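Local coordinates for iron-regulated ABC transporter siderophore-binding protein SirA (Staphylococcus aureus subsp. aureus, PDB 3MWG) that probably binds ferric siderophores at the cell surface and delivers them to an iron-regulated ABC importer, at residues Glu28-Lys33 / Gln51-Asn56; Thr191-Ile196 / Thr227-Trp232. All coordinates share one frame; numbering follows the deposited sequence.

Contact 1: Glu28-Lys33 / Gln51-Asn56; sequences ESWTQK and QEPAPN
W30 reaches across to E52 and P53 with the six-membered part of its indole. The first torsion sets CG beside the backbone N and anti to the carbonyl carbon (chi1 -73°), and from there the ring swings over to the other segment. W30 CH2 packs on the proline, 3.8 Å from P53 CD, while the E52 carboxylate comes up at the ring edge, near its plane, OE2 lying 3.8 Å from W30 CZ2. Ring and carboxylate planes are turned 65° apart. A water in the plane of the indole joins the two polar ends, accepting from W30 NE1 at 2.9 Å and donating to E52 OE2 at 2.6 Å. E52 OE2 also has a salt bridge to R74 and OE1 a hydrogen bond from Q10, so the carboxylate is gripped at both oxygens. The contact sits at the edge of the N-terminal lobe's sheet in this periplasmic-binding-protein fold: 28-33 is the loop after strand 25-26, and a type I turn, closed by A54 N to Q51 O at 2.9 Å, leads from strand 47-51 to the short edge strand 54-55. A second water sits above one face, toward the rim, and ties E28 O to E52 N. The E28 side chain, extended with CG anti to the backbone N (chi1 -174°), runs alongside that of Q51, and K33 NZ forms a long salt bridge with E28 OE2, 3.7 Å away.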
ATOM      1  N   GLU A  28       4.889   0.310 -15.512  1.00 24.83           N
ATOM      2  CA  GLU A  28       3.551  -0.228 -15.729  1.00 25.77           C
ATOM      3  C   GLU A  28       2.863  -0.516 -14.390  1.00 25.21           C
ATOM      4  O   GLU A  28       3.491  -1.007 -13.432  1.00 24.47           O
ATOM      5  CB  GLU A  28       3.672  -1.537 -16.527  1.00 26.79           C
ATOM      6  CG  GLU A  28       2.369  -2.161 -16.956  1.00 30.09           C
ATOM      7  CD  GLU A  28       2.579  -3.432 -17.773  1.00 35.43           C
ATOM      8  OE1 GLU A  28       2.137  -3.439 -18.932  1.00 40.13           O
ATOM      9  OE2 GLU A  28       3.188  -4.412 -17.272  1.00 36.80           O
ATOM     10  N   SER A  29       1.561  -0.217 -14.342  1.00 24.96           N
ATOM     11  CA  SER A  29       0.710  -0.560 -13.195  1.00 23.58           C
ATOM     12  C   SER A  29       0.596  -2.074 -13.022  1.00 23.79           C
ATOM     13  O   SER A  29       0.718  -2.831 -13.990  1.00 23.81           O
ATOM     14  CB  SER A  29      -0.663   0.059 -13.372  1.00 23.60           C
ATOM     15  OG  SER A  29      -1.285  -0.395 -14.576  1.00 26.66           O
ATOM     16  N   TRP A  30       0.379  -2.524 -11.791  1.00 23.52           N
ATOM     17  CA  TRP A  30       0.296  -3.966 -11.526  1.00 24.47           C
ATOM     18  C   TRP A  30      -0.942  -4.621 -12.128  1.00 26.16           C
ATOM     19  O   TRP A  30      -0.896  -5.810 -12.464  1.00 26.03           O
ATOM     20  CB  TRP A  30       0.301  -4.238 -10.021  1.00 23.63           C
ATOM     21  CG  TRP A  30       1.633  -4.042  -9.381  1.00 22.67           C
ATOM     22  CD1 TRP A  30       1.975  -3.050  -8.505  1.00 22.19           C
ATOM     23  CD2 TRP A  30       2.814  -4.834  -9.576  1.00 22.68           C
ATOM     24  NE1 TRP A  30       3.297  -3.190  -8.129  1.00 20.92           N
ATOM     25  CE2 TRP A  30       3.832  -4.275  -8.767  1.00 22.61           C
ATOM     26  CE3 TRP A  30       3.105  -5.982 -10.330  1.00 23.60           C
ATOM     27  CZ2 TRP A  30       5.129  -4.828  -8.688  1.00 22.25           C
ATOM     28  CZ3 TRP A  30       4.388  -6.517 -10.263  1.00 24.72           C
ATOM     29  CH2 TRP A  30       5.386  -5.930  -9.454  1.00 24.86           C
ATOM     30  N   THR A  31      -2.045  -3.851 -12.187  1.00 26.34           N
ATOM     31  CA  THR A  31      -3.341  -4.281 -12.734  1.00 27.91           C
ATOM     32  C   THR A  31      -3.906  -3.067 -13.453  1.00 28.19           C
ATOM     33  O   THR A  31      -3.321  -1.978 -13.356  1.00 27.92           O
ATOM     34  CB  THR A  31      -4.352  -4.764 -11.635  1.00 28.05           C
ATOM     35  OG1 THR A  31      -4.617  -3.704 -10.681  1.00 28.75           O
ATOM     36  CG2 THR A  31      -3.820  -5.965 -10.906  1.00 27.13           C
ATOM     37  N   GLN A  32      -5.018  -3.229 -14.175  1.00 29.28           N
ATOM     38  CA  GLN A  32      -5.587  -2.134 -14.979  1.00 29.96           C
ATOM     39  C   GLN A  32      -4.520  -1.569 -15.938  1.00 30.80           C
ATOM     40  O   GLN A  32      -4.407  -0.355 -16.136  1.00 30.16           O
ATOM     41  CB  GLN A  32      -6.136  -1.031 -14.065  1.00 29.09           C
ATOM     42  CG  GLN A  32      -7.232  -1.539 -13.139  1.00 30.20           C
ATOM     43  CD  GLN A  32      -7.844  -0.463 -12.262  1.00 29.91           C
ATOM     44  OE1 GLN A  32      -7.243   0.582 -12.018  1.00 29.91           O
ATOM     45  NE2 GLN A  32      -9.045  -0.729 -11.763  1.00 28.23           N
ATOM     46  N   LYS A  33      -3.738  -2.476 -16.512  1.00 31.29           N
ATOM     47  CA  LYS A  33      -2.541  -2.137 -17.269  1.00 32.41           C
ATOM     48  C   LYS A  33      -2.920  -1.322 -18.491  1.00 33.00           C
ATOM     49  O   LYS A  33      -3.965  -1.558 -19.059  1.00 34.02           O
ATOM     50  CB  LYS A  33      -1.818  -3.416 -17.687  1.00 32.57           C
ATOM     51  CG  LYS A  33      -1.290  -4.198 -16.492  1.00 34.64           C
ATOM     52  CD  LYS A  33      -0.454  -5.376 -16.952  1.00 38.56           C
ATOM     53  CE  LYS A  33       0.283  -5.985 -15.780  1.00 37.60           C
ATOM     54  NZ  LYS A  33       0.948  -7.218 -16.288  1.00 42.30           N
ATOM     55  N   GLN A  51       8.195  -2.997 -16.706  1.00 28.69           N
ATOM     56  CA  GLN A  51       7.565  -3.531 -15.521  1.00 27.82           C
ATOM     57  C   GLN A  51       8.431  -3.222 -14.312  1.00 26.06           C
ATOM     58  O   GLN A  51       9.649  -3.199 -14.404  1.00 26.07           O
ATOM     59  CB  GLN A  51       7.390  -5.035 -15.694  1.00 29.33           C
ATOM     60  CG  GLN A  51       6.643  -5.349 -17.011  1.00 33.33           C
ATOM     61  CD  GLN A  51       6.006  -6.719 -17.046  1.00 41.24           C
ATOM     62  OE1 GLN A  51       4.783  -6.843 -17.171  1.00 41.98           O
ATOM     63  NE2 GLN A  51       6.833  -7.767 -16.956  1.00 44.62           N
ATOM     64  N   GLU A  52       7.791  -2.991 -13.172  1.00 24.79           N
ATOM     65  CA  GLU A  52       8.513  -2.634 -11.951  1.00 22.68           C
ATOM     66  C   GLU A  52       9.648  -3.599 -11.534  1.00 23.06           C
ATOM     67  O   GLU A  52      10.694  -3.131 -11.051  1.00 22.44           O
ATOM     68  CB  GLU A  52       7.516  -2.395 -10.819  1.00 21.38           C
ATOM     69  CG  GLU A  52       8.147  -1.882  -9.557  1.00 20.26           C
ATOM     70  CD  GLU A  52       7.122  -1.486  -8.534  1.00 19.88           C
ATOM     71  OE1 GLU A  52       6.212  -0.736  -8.902  1.00 20.58           O
ATOM     72  OE2 GLU A  52       7.225  -1.921  -7.376  1.00 22.00           O
ATOM     73  N   PRO A  53       9.476  -4.933 -11.723  1.00 24.21           N
ATOM     74  CA  PRO A  53      10.634  -5.808 -11.438  1.00 25.40           C
ATOM     75  C   PRO A  53      11.885  -5.615 -12.311  1.00 26.51           C
ATOM     76  O   PRO A  53      12.976  -6.017 -11.904  1.00 27.15           O
ATOM     77  CB  PRO A  53      10.067  -7.220 -11.664  1.00 26.77           C
ATOM     78  CG  PRO A  53       8.626  -7.089 -11.286  1.00 25.04           C
ATOM     79  CD  PRO A  53       8.241  -5.729 -11.881  1.00 24.71           C
ATOM     80  N   ALA A  54      11.736  -5.046 -13.502  1.00 26.22           N
ATOM     81  CA  ALA A  54      12.868  -4.935 -14.432  1.00 26.72           C
ATOM     82  C   ALA A  54      12.578  -3.844 -15.475  1.00 26.08           C
ATOM     83  O   ALA A  54      12.303  -4.160 -16.621  1.00 26.60           O
ATOM     84  CB  ALA A  54      13.146  -6.326 -15.131  1.00 28.05           C
ATOM     85  N   PRO A  55      12.628  -2.556 -15.071  1.00 25.00           N
ATOM     86  CA  PRO A  55      12.303  -1.502 -16.007  1.00 25.82           C
ATOM     87  C   PRO A  55      13.346  -1.486 -17.131  1.00 26.09           C
ATOM     88  O   PRO A  55      14.487  -1.883 -16.908  1.00 26.13           O
ATOM     89  CB  PRO A  55      12.403  -0.216 -15.147  1.00 25.12           C
ATOM     90  CG  PRO A  55      13.394  -0.582 -14.071  1.00 24.78           C
ATOM     91  CD  PRO A  55      13.024  -2.018 -13.760  1.00 24.91           C
ATOM     92  N   ASN A  56      12.951  -1.031 -18.312  1.00 26.78           N
ATOM     93  CA  ASN A  56      13.847  -1.045 -19.491  1.00 27.95           C
ATOM     94  C   ASN A  56      14.739   0.198 -19.472  1.00 27.07           C
ATOM     95  O   ASN A  56      14.269   1.320 -19.600  1.00 26.30           O
ATOM     96  CB  ASN A  56      13.015  -1.141 -20.787  1.00 28.91           C
ATOM     97  CG  ASN A  56      13.878  -1.279 -22.049  1.00 32.00           C
ATOM     98  OD1 ASN A  56      14.767  -0.473 -22.310  1.00 31.16           O
ATOM     99  ND2 ASN A  56      13.604  -2.309 -22.837  1.00 35.78           N
TER
HETATM  100  O   HOH W   1       4.883  -3.272 -13.145  1.00 24.62           O
HETATM  101  O   HOH W   2       4.983  -2.152  -6.054  1.00 18.89           O

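Contact 2: Thr191-Ile196 / Thr227-Trp232; sequences TSKESI and TSSKEW
I196 and E231 meet through their aliphatic parts, crossing at about a right angle with CB of I196 3.7 Å from CB of E231. The isoleucine CG2, anti to its own backbone N, is directed at the start of helix 230-234 and comes within 3.7 Å of W232 N. I196 CD1 packs against S229 OG at 3.4 Å. K193 touches the serine through CD, 3.9 Å from S229 CB, and E231 CG rests on K193 O at 3.5 Å. E231 bends at its second torsion (chi2 85°), which folds the carboxylate back beside K193.

Behind this layer, S229 is the N-cap of helix 230-234: S229 OG accepts from W232 N at 3.3 Å and also bonds to W226 O in the preceding helix. W226 takes the K193 ammonium in a cation-pi contact and touches I196 as well. On the other segment, an ST turn from S192 OG to E194 N leads into the 3-10 segment that presents K193 and I196.

At the outer edge K230 NZ, in a salt bridge to E231 OE2, and a water donating to both carboxylates, weakly to E194, probably ease the repulsion of E194 and E231, whose OE2 atoms lie 4.5 Å apart.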
ATOM      1  N   THR A 191       0.618 -21.317   5.002  1.00 42.93           N
ATOM      2  CA  THR A 191       0.197 -22.494   4.254  1.00 44.41           C
ATOM      3  C   THR A 191      -0.623 -23.429   5.127  1.00 44.55           C
ATOM      4  O   THR A 191      -1.405 -24.228   4.618  1.00 45.40           O
ATOM      5  CB  THR A 191       1.406 -23.253   3.706  1.00 45.54           C
ATOM      6  OG1 THR A 191       2.585 -22.777   4.362  1.00 46.07           O
ATOM      7  CG2 THR A 191       1.550 -22.989   2.235  1.00 47.27           C
ATOM      8  N   SER A 192      -0.432 -23.329   6.442  1.00 44.15           N
ATOM      9  CA  SER A 192      -1.139 -24.175   7.391  1.00 43.46           C
ATOM     10  C   SER A 192      -2.198 -23.383   8.144  1.00 42.30           C
ATOM     11  O   SER A 192      -1.947 -22.258   8.599  1.00 41.28           O
ATOM     12  CB  SER A 192      -0.152 -24.800   8.391  1.00 44.24           C
ATOM     13  OG  SER A 192      -0.820 -25.303   9.538  1.00 44.46           O
ATOM     14  N   LYS A 193      -3.370 -23.997   8.294  1.00 41.68           N
ATOM     15  CA  LYS A 193      -4.450 -23.398   9.052  1.00 41.07           C
ATOM     16  C   LYS A 193      -4.126 -23.342  10.551  1.00 40.18           C
ATOM     17  O   LYS A 193      -4.763 -22.601  11.295  1.00 39.79           O
ATOM     18  CB  LYS A 193      -5.785 -24.086   8.744  1.00 41.60           C
ATOM     19  CG  LYS A 193      -6.130 -24.022   7.254  1.00 43.31           C
ATOM     20  CD  LYS A 193      -7.456 -24.699   6.944  1.00 48.32           C
ATOM     21  CE  LYS A 193      -7.545 -25.014   5.454  1.00 51.93           C
ATOM     22  NZ  LYS A 193      -8.959 -25.079   4.986  1.00 54.17           N
ATOM     23  N   GLU A 194      -3.102 -24.085  10.969  1.00 39.74           N
ATOM     24  CA  GLU A 194      -2.573 -24.006  12.344  1.00 38.77           C
ATOM     25  C   GLU A 194      -1.978 -22.639  12.647  1.00 36.43           C
ATOM     26  O   GLU A 194      -1.821 -22.274  13.806  1.00 34.94           O
ATOM     27  CB  GLU A 194      -1.474 -25.059  12.574  1.00 40.66           C
ATOM     28  CG  GLU A 194      -1.945 -26.513  12.444  1.00 43.56           C
ATOM     29  CD  GLU A 194      -2.947 -26.899  13.499  1.00 46.33           C
ATOM     30  OE1 GLU A 194      -3.053 -26.183  14.516  1.00 47.80           O
ATOM     31  OE2 GLU A 194      -3.623 -27.930  13.325  1.00 49.69           O
ATOM     32  N   SER A 195      -1.599 -21.914  11.593  1.00 34.17           N
ATOM     33  CA  SER A 195      -1.086 -20.573  11.761  1.00 32.52           C
ATOM     34  C   SER A 195      -2.183 -19.503  11.769  1.00 29.81           C
ATOM     35  O   SER A 195      -1.889 -18.332  11.999  1.00 29.88           O
ATOM     36  CB  SER A 195      -0.027 -20.273  10.709  1.00 32.36           C
ATOM     37  OG  SER A 195       1.209 -20.865  11.073  1.00 35.10           O
ATOM     38  N   ILE A 196      -3.434 -19.898  11.559  1.00 28.72           N
ATOM     39  CA  ILE A 196      -4.552 -18.925  11.531  1.00 27.41           C
ATOM     40  C   ILE A 196      -4.655 -17.979  12.750  1.00 27.40           C
ATOM     41  O   ILE A 196      -4.997 -16.805  12.560  1.00 26.46           O
ATOM     42  CB  ILE A 196      -5.923 -19.567  11.194  1.00 27.53           C
ATOM     43  CG1 ILE A 196      -6.023 -19.818   9.700  1.00 27.08           C
ATOM     44  CG2 ILE A 196      -7.090 -18.637  11.584  1.00 27.08           C
ATOM     45  CD1 ILE A 196      -7.245 -20.583   9.270  1.00 27.58           C
ATOM     46  N   THR A 227     -11.973 -19.731   5.335  1.00 37.02           N
ATOM     47  CA  THR A 227     -13.048 -19.066   6.084  1.00 35.96           C
ATOM     48  C   THR A 227     -14.148 -20.031   6.583  1.00 37.45           C
ATOM     49  O   THR A 227     -15.074 -19.602   7.278  1.00 37.33           O
ATOM     50  CB  THR A 227     -13.676 -17.854   5.329  1.00 35.68           C
ATOM     51  OG1 THR A 227     -14.390 -18.296   4.160  1.00 33.69           O
ATOM     52  CG2 THR A 227     -12.610 -16.852   4.942  1.00 33.35           C
ATOM     53  N   SER A 228     -14.025 -21.318   6.236  1.00 38.52           N
ATOM     54  CA  SER A 228     -14.868 -22.384   6.797  1.00 39.81           C
ATOM     55  C   SER A 228     -14.172 -23.108   7.956  1.00 39.71           C
ATOM     56  O   SER A 228     -14.819 -23.812   8.727  1.00 40.39           O
ATOM     57  CB  SER A 228     -15.245 -23.413   5.716  1.00 40.94           C
ATOM     58  OG  SER A 228     -15.969 -22.790   4.674  1.00 42.26           O
ATOM     59  N   SER A 229     -12.853 -22.948   8.066  1.00 39.04           N
ATOM     60  CA  SER A 229     -12.070 -23.673   9.065  1.00 38.52           C
ATOM     61  C   SER A 229     -12.479 -23.271  10.483  1.00 37.69           C
ATOM     62  O   SER A 229     -12.987 -22.166  10.714  1.00 36.50           O
ATOM     63  CB  SER A 229     -10.578 -23.410   8.852  1.00 39.09           C
ATOM     64  OG  SER A 229     -10.266 -22.050   9.187  1.00 36.94           O
ATOM     65  N   LYS A 230     -12.260 -24.175  11.429  1.00 37.55           N
ATOM     66  CA  LYS A 230     -12.626 -23.924  12.806  1.00 37.13           C
ATOM     67  C   LYS A 230     -11.733 -22.851  13.443  1.00 35.42           C
ATOM     68  O   LYS A 230     -12.186 -22.126  14.332  1.00 35.06           O
ATOM     69  CB  LYS A 230     -12.657 -25.227  13.637  1.00 38.32           C
ATOM     70  CG  LYS A 230     -11.307 -25.929  13.821  1.00 41.52           C
ATOM     71  CD  LYS A 230     -11.445 -27.163  14.726  1.00 44.25           C
ATOM     72  CE  LYS A 230     -10.112 -27.580  15.320  1.00 44.91           C
ATOM     73  NZ  LYS A 230      -9.106 -27.905  14.255  1.00 48.65           N
ATOM     74  N   GLU A 231     -10.479 -22.750  12.983  1.00 34.07           N
ATOM     75  CA  GLU A 231      -9.554 -21.726  13.487  1.00 31.80           C
ATOM     76  C   GLU A 231     -10.057 -20.341  13.099  1.00 29.75           C
ATOM     77  O   GLU A 231     -10.137 -19.450  13.939  1.00 28.96           O
ATOM     78  CB  GLU A 231      -8.150 -21.942  12.941  1.00 32.37           C
ATOM     79  CG  GLU A 231      -7.505 -23.260  13.369  1.00 33.20           C
ATOM     80  CD  GLU A 231      -7.881 -24.440  12.473  1.00 34.35           C
ATOM     81  OE1 GLU A 231      -8.713 -24.307  11.550  1.00 34.52           O
ATOM     82  OE2 GLU A 231      -7.338 -25.523  12.700  1.00 36.84           O
ATOM     83  N   TRP A 232     -10.428 -20.169  11.836  1.00 28.64           N
ATOM     84  CA  TRP A 232     -11.001 -18.893  11.379  1.00 28.45           C
ATOM     85  C   TRP A 232     -12.234 -18.547  12.215  1.00 28.27           C
ATOM     86  O   TRP A 232     -12.395 -17.414  12.664  1.00 26.57           O
ATOM     87  CB  TRP A 232     -11.362 -18.952   9.892  1.00 28.45           C
ATOM     88  CG  TRP A 232     -12.132 -17.745   9.385  1.00 28.32           C
ATOM     89  CD1 TRP A 232     -13.486 -17.607   9.329  1.00 27.58           C
ATOM     90  CD2 TRP A 232     -11.582 -16.529   8.837  1.00 26.86           C
ATOM     91  NE1 TRP A 232     -13.814 -16.388   8.780  1.00 26.17           N
ATOM     92  CE2 TRP A 232     -12.668 -15.704   8.481  1.00 26.80           C
ATOM     93  CE3 TRP A 232     -10.285 -16.055   8.637  1.00 26.88           C
ATOM     94  CZ2 TRP A 232     -12.500 -14.432   7.925  1.00 27.29           C
ATOM     95  CZ3 TRP A 232     -10.112 -14.778   8.083  1.00 26.89           C
ATOM     96  CH2 TRP A 232     -11.219 -13.987   7.736  1.00 26.80           C
TER
HETATM   97  O   HOH W   3      -6.308 -25.723  14.993  1.00 43.96           O

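How the contacts relate
All of contact 1 precedes contact 2 in the sequence. Their centres are 33 Å apart, with about 21 Å between nearest atoms, and they share no strand or sheet. Contact 1 lies at the edge of the mixed sheet that holds strands 5-7, 25-26 and 47-51; contact 2 sits beside the sheet that holds 187-190, 203-208 and 243-248, joining the loop after 187-190 to the junction of helices 216-228 and 230-234. The long helix 111-136 comes between them in sequence and spans the two lobes, as in other siderophore-binding proteins of this class. The two segments of each contact lie in one lobe, but W30 and T31 of contact 1 also touch helix 249-254 of the C-terminal lobe, whereas contact 2 lies far out on that lobe.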